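Local structure of Lic11098 (Leptospira interrogans serogroup Icterohaemorrhagiae serovar copenhageni, 4U08) at residues K343-L357 / L364-P378. The protein is of unknown function, but as a leucine-rich repeat protein of a pathogenic spirochaete it is regarded as a virulence factor and probably acts by binding other molecules. Residues are numbered along the deposited sequence; the frame is centred on the assembly and turned at random.
Sequences KLQTLNLKYNQLATL and LKNLKKLYLHNNPLP. With ZN (zinc ion), chain D.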
# COMPACT_ATOMS: atom_id res chain seq x y z
N LYS A 343 -7.05 21.88 18.60
CA LYS A 343 -7.22 20.43 18.62
C LYS A 343 -5.91 19.68 18.85
O LYS A 343 -5.92 18.46 18.93
CB LYS A 343 -7.95 19.95 17.36
CG LYS A 343 -9.43 20.38 17.36
CD LYS A 343 -10.21 19.74 16.21
CE LYS A 343 -11.60 20.33 16.08
NZ LYS A 343 -12.40 19.63 15.04
N LEU A 344 -4.77 20.42 19.00
CA LEU A 344 -3.48 19.78 19.15
C LEU A 344 -3.36 18.99 20.44
O LEU A 344 -3.62 19.54 21.51
CB LEU A 344 -2.34 20.82 18.99
CG LEU A 344 -0.95 20.29 18.68
CD1 LEU A 344 -0.89 19.73 17.25
CD2 LEU A 344 0.09 21.40 18.81
N GLN A 345 -2.97 17.72 20.33
CA GLN A 345 -2.81 16.84 21.50
C GLN A 345 -1.38 16.46 21.78
O GLN A 345 -1.01 16.19 22.93
CB GLN A 345 -3.68 15.57 21.34
CG GLN A 345 -5.18 15.89 21.39
CD GLN A 345 -6.06 14.68 21.28
OE1 GLN A 345 -7.05 14.69 20.55
NE2 GLN A 345 -5.77 13.62 22.02
N THR A 346 -0.57 16.37 20.74
CA THR A 346 0.84 15.99 20.85
C THR A 346 1.70 16.99 20.07
O THR A 346 1.43 17.24 18.90
CB THR A 346 1.08 14.55 20.38
OG1 THR A 346 0.15 13.69 21.03
CG2 THR A 346 2.48 14.05 20.73
N LEU A 347 2.75 17.51 20.73
CA LEU A 347 3.68 18.46 20.08
C LEU A 347 5.09 18.04 20.45
O LEU A 347 5.46 18.04 21.62
CB LEU A 347 3.37 19.91 20.49
CG LEU A 347 4.32 21.01 19.93
CD1 LEU A 347 4.41 20.95 18.38
CD2 LEU A 347 3.85 22.41 20.36
N ASN A 348 5.83 17.60 19.46
CA ASN A 348 7.19 17.11 19.69
C ASN A 348 8.18 18.15 19.17
O ASN A 348 8.31 18.35 17.98
CB ASN A 348 7.42 15.74 19.04
CG ASN A 348 8.77 15.12 19.32
OD1 ASN A 348 9.70 15.78 19.79
ND2 ASN A 348 8.94 13.84 18.99
N LEU A 349 8.90 18.76 20.10
CA LEU A 349 9.90 19.79 19.79
C LEU A 349 11.29 19.38 20.21
O LEU A 349 12.20 20.23 20.30
CB LEU A 349 9.47 21.11 20.48
CG LEU A 349 8.14 21.70 20.04
CD1 LEU A 349 7.73 22.83 20.96
CD2 LEU A 349 8.19 22.16 18.60
N LYS A 350 11.49 18.08 20.44
CA LYS A 350 12.80 17.59 20.85
C LYS A 350 13.91 17.95 19.87
O LYS A 350 13.68 17.96 18.67
CB LYS A 350 12.79 16.06 21.01
CG LYS A 350 12.09 15.57 22.24
CD LYS A 350 12.59 14.18 22.61
CE LYS A 350 11.74 13.08 22.04
NZ LYS A 350 12.26 11.73 22.42
N TYR A 351 15.12 18.19 20.39
CA TYR A 351 16.30 18.47 19.53
C TYR A 351 16.14 19.68 18.62
O TYR A 351 16.32 19.55 17.42
CB TYR A 351 16.65 17.24 18.65
CG TYR A 351 17.14 16.03 19.40
CD1 TYR A 351 18.44 15.97 19.91
CD2 TYR A 351 16.35 14.89 19.50
CE1 TYR A 351 18.92 14.82 20.52
CE2 TYR A 351 16.81 13.75 20.15
CZ TYR A 351 18.10 13.72 20.65
OH TYR A 351 18.57 12.60 21.28
N ASN A 352 15.72 20.81 19.16
CA ASN A 352 15.65 22.04 18.40
C ASN A 352 16.52 23.09 19.11
O ASN A 352 17.25 22.75 20.03
CB ASN A 352 14.19 22.48 18.25
CG ASN A 352 13.55 21.72 17.12
OD1 ASN A 352 13.90 21.88 15.96
ND2 ASN A 352 12.66 20.80 17.44
N GLN A 353 16.43 24.36 18.75
CA GLN A 353 17.24 25.39 19.40
C GLN A 353 16.35 26.44 20.02
O GLN A 353 16.66 27.62 19.97
CB GLN A 353 18.21 26.04 18.38
CG GLN A 353 19.24 25.06 17.77
CD GLN A 353 20.17 24.46 18.80
OE1 GLN A 353 20.64 25.13 19.73
NE2 GLN A 353 20.44 23.18 18.66
N LEU A 354 15.20 26.02 20.57
CA LEU A 354 14.23 26.93 21.17
C LEU A 354 14.77 27.49 22.49
O LEU A 354 15.04 26.74 23.41
CB LEU A 354 12.86 26.25 21.38
CG LEU A 354 12.16 25.74 20.09
CD1 LEU A 354 10.96 24.84 20.43
CD2 LEU A 354 11.69 26.92 19.21
N ALA A 355 15.00 28.78 22.54
CA ALA A 355 15.50 29.42 23.78
C ALA A 355 14.32 30.02 24.52
O ALA A 355 14.44 30.39 25.67
CB ALA A 355 16.49 30.52 23.43
N THR A 356 13.16 30.09 23.85
CA THR A 356 11.91 30.60 24.42
C THR A 356 10.68 29.94 23.74
O THR A 356 10.82 29.38 22.66
CB THR A 356 11.85 32.15 24.27
OG1 THR A 356 10.75 32.62 25.04
CG2 THR A 356 11.71 32.63 22.82
N LEU A 357 9.51 30.05 24.36
CA LEU A 357 8.23 29.59 23.82
C LEU A 357 7.25 30.75 23.86
O LEU A 357 7.26 31.52 24.83
CB LEU A 357 7.64 28.41 24.61
CG LEU A 357 8.43 27.09 24.53
CD1 LEU A 357 7.82 26.04 25.43
CD2 LEU A 357 8.51 26.57 23.10
N LEU A 364 -3.22 26.25 24.44
CA LEU A 364 -3.29 24.85 23.97
C LEU A 364 -3.89 23.95 25.06
O LEU A 364 -3.21 23.07 25.60
CB LEU A 364 -1.89 24.36 23.48
CG LEU A 364 -1.29 25.09 22.27
CD1 LEU A 364 -0.01 24.41 21.80
CD2 LEU A 364 -2.28 25.15 21.11
N LYS A 365 -5.17 24.21 25.40
CA LYS A 365 -5.94 23.55 26.47
C LYS A 365 -6.09 22.04 26.29
O LYS A 365 -6.17 21.29 27.27
CB LYS A 365 -7.31 24.24 26.67
CG LYS A 365 -7.23 25.74 27.00
CD LYS A 365 -7.13 26.03 28.51
CE LYS A 365 -7.18 27.50 28.81
NZ LYS A 365 -7.26 27.76 30.27
N ASN A 366 -6.07 21.58 25.04
CA ASN A 366 -6.19 20.16 24.73
C ASN A 366 -4.84 19.41 24.64
O ASN A 366 -4.82 18.18 24.49
CB ASN A 366 -7.02 19.97 23.46
CG ASN A 366 -8.46 20.38 23.61
OD1 ASN A 366 -9.09 20.92 22.68
ND2 ASN A 366 -8.97 20.25 24.82
N LEU A 367 -3.71 20.13 24.76
CA LEU A 367 -2.40 19.49 24.67
C LEU A 367 -2.19 18.49 25.80
O LEU A 367 -2.45 18.80 26.96
CB LEU A 367 -1.27 20.55 24.62
CG LEU A 367 0.05 20.13 23.98
CD1 LEU A 367 -0.14 19.87 22.42
CD2 LEU A 367 1.10 21.22 24.18
N LYS A 368 -1.82 17.26 25.45
CA LYS A 368 -1.64 16.16 26.39
C LYS A 368 -0.18 15.85 26.60
O LYS A 368 0.25 15.50 27.69
CB LYS A 368 -2.40 14.89 25.92
CG LYS A 368 -3.92 15.06 25.83
CD LYS A 368 -4.55 13.85 25.10
CE LYS A 368 -5.84 13.32 25.72
NZ LYS A 368 -7.05 13.56 24.87
N LYS A 369 0.61 15.96 25.52
CA LYS A 369 2.03 15.66 25.57
C LYS A 369 2.85 16.74 24.85
O LYS A 369 2.58 17.09 23.70
CB LYS A 369 2.31 14.27 25.00
CG LYS A 369 1.93 13.11 25.91
CD LYS A 369 1.91 11.79 25.15
CE LYS A 369 1.52 10.61 26.01
NZ LYS A 369 2.67 10.11 26.81
N LEU A 370 3.88 17.24 25.55
CA LEU A 370 4.80 18.25 25.02
C LEU A 370 6.23 17.78 25.28
O LEU A 370 6.61 17.56 26.42
CB LEU A 370 4.49 19.63 25.63
CG LEU A 370 5.37 20.82 25.19
CD1 LEU A 370 5.31 21.04 23.65
CD2 LEU A 370 4.94 22.08 25.90
N TYR A 371 6.98 17.52 24.20
CA TYR A 371 8.34 17.00 24.30
C TYR A 371 9.33 18.14 24.04
O TYR A 371 9.32 18.73 22.95
CB TYR A 371 8.52 15.88 23.28
CG TYR A 371 7.56 14.73 23.48
CD1 TYR A 371 7.87 13.68 24.34
CD2 TYR A 371 6.38 14.65 22.75
CE1 TYR A 371 7.03 12.57 24.46
CE2 TYR A 371 5.52 13.56 22.87
CZ TYR A 371 5.84 12.53 23.74
OH TYR A 371 5.00 11.46 23.86
N LEU A 372 10.16 18.48 25.05
CA LEU A 372 11.07 19.63 24.94
C LEU A 372 12.54 19.31 25.15
O LEU A 372 13.36 20.23 25.07
CB LEU A 372 10.64 20.71 25.97
CG LEU A 372 9.22 21.30 25.84
CD1 LEU A 372 8.93 22.22 27.03
CD2 LEU A 372 9.06 22.08 24.54
N HIS A 373 12.87 18.04 25.42
CA HIS A 373 14.24 17.62 25.68
C HIS A 373 15.21 18.11 24.59
O HIS A 373 14.84 18.13 23.42
CB HIS A 373 14.30 16.09 25.85
CG HIS A 373 15.59 15.58 26.41
ND1 HIS A 373 16.01 15.91 27.68
CD2 HIS A 373 16.49 14.73 25.86
CE1 HIS A 373 17.18 15.30 27.85
NE2 HIS A 373 17.51 14.59 26.78
N ASN A 374 16.44 18.55 24.99
CA ASN A 374 17.49 19.01 24.06
C ASN A 374 17.09 20.30 23.32
O ASN A 374 17.05 20.34 22.09
CB ASN A 374 17.95 17.90 23.07
CG ASN A 374 18.47 16.64 23.75
OD1 ASN A 374 18.03 15.54 23.46
ND2 ASN A 374 19.40 16.79 24.66
N ASN A 375 16.67 21.29 24.09
CA ASN A 375 16.38 22.67 23.70
C ASN A 375 17.00 23.53 24.80
O ASN A 375 16.83 23.20 25.96
CB ASN A 375 14.91 22.95 23.64
CG ASN A 375 14.29 22.55 22.36
OD1 ASN A 375 14.36 23.27 21.37
ND2 ASN A 375 13.66 21.40 22.35
N PRO A 376 17.64 24.66 24.46
CA PRO A 376 18.23 25.53 25.51
C PRO A 376 17.19 26.41 26.24
O PRO A 376 17.26 27.64 26.20
CB PRO A 376 19.24 26.37 24.72
CG PRO A 376 18.61 26.51 23.33
CD PRO A 376 17.89 25.20 23.10
N LEU A 377 16.17 25.77 26.81
CA LEU A 377 15.08 26.43 27.50
C LEU A 377 15.41 26.59 28.97
O LEU A 377 15.81 25.61 29.60
CB LEU A 377 13.77 25.64 27.32
CG LEU A 377 13.15 25.69 25.90
CD1 LEU A 377 12.12 24.58 25.71
CD2 LEU A 377 12.52 27.05 25.62
N PRO A 378 15.23 27.82 29.54
CA PRO A 378 15.50 28.00 30.98
C PRO A 378 14.49 27.21 31.82
O PRO A 378 13.31 27.15 31.45
CB PRO A 378 15.35 29.53 31.19
CG PRO A 378 15.28 30.12 29.83
CD PRO A 378 14.73 29.06 28.92
ZN ZN D . 18.60 12.68 26.48
O HOH W 1 -4.54 22.24 22.16
O HOH W 2 19.30 12.47 24.47
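Asn375 reaches across to Leu349, Asn352 and Leu354 and shows, in one side chain, how neighbouring coils of a leucine-rich repeat solenoid are joined by an asparagine ladder. Its CB lies near the backbone O of Leu354. CG stands anti to the carbonyl carbon and beside the backbone N, chi1 -84°, which carries the amide in toward segment 343-357. OD1 accepts from Leu354 N at 3.0 Å, in the carbonyl plane and on a lone pair, with CB of Asn352 and CB of Leu354 packed close by. ND2 gives one bond to Leu349 O at 2.8 Å and another to Leu372 O of its own coil, both acceptors lying nearly in the amide plane, so three bonds fix the rotation of the group. Asn352, the rung before, sends its ND2 to the same Leu349 O, and the two nitrogens come from opposite faces of that carbonyl; the ND2 of Asn352 also donates to Leu326 O of the preceding coil.

Beside this ladder, strands 346-348 and 369-371 run parallel, 2° apart, joined by bonds such as Tyr371 N to Leu347 O. Inward, Leu347 and Leu370 lie side by side, CG of the first 3.8 Å from CD1 of the second, as do Leu344 and Leu367. On the other face, Thr346 CG2 meets the Tyr371 ring in plane at its edge, 3.7 Å from CE2. Farther along, Asn374 OD1 lies 3.1 Å above the plane of the Tyr351 ring, offset toward its rim, while His373 NE2 binds zinc. The chemistry implies a division of labour: buried asparagine amides satisfy backbone groups in the loops after the strands, and leucines fill the interior.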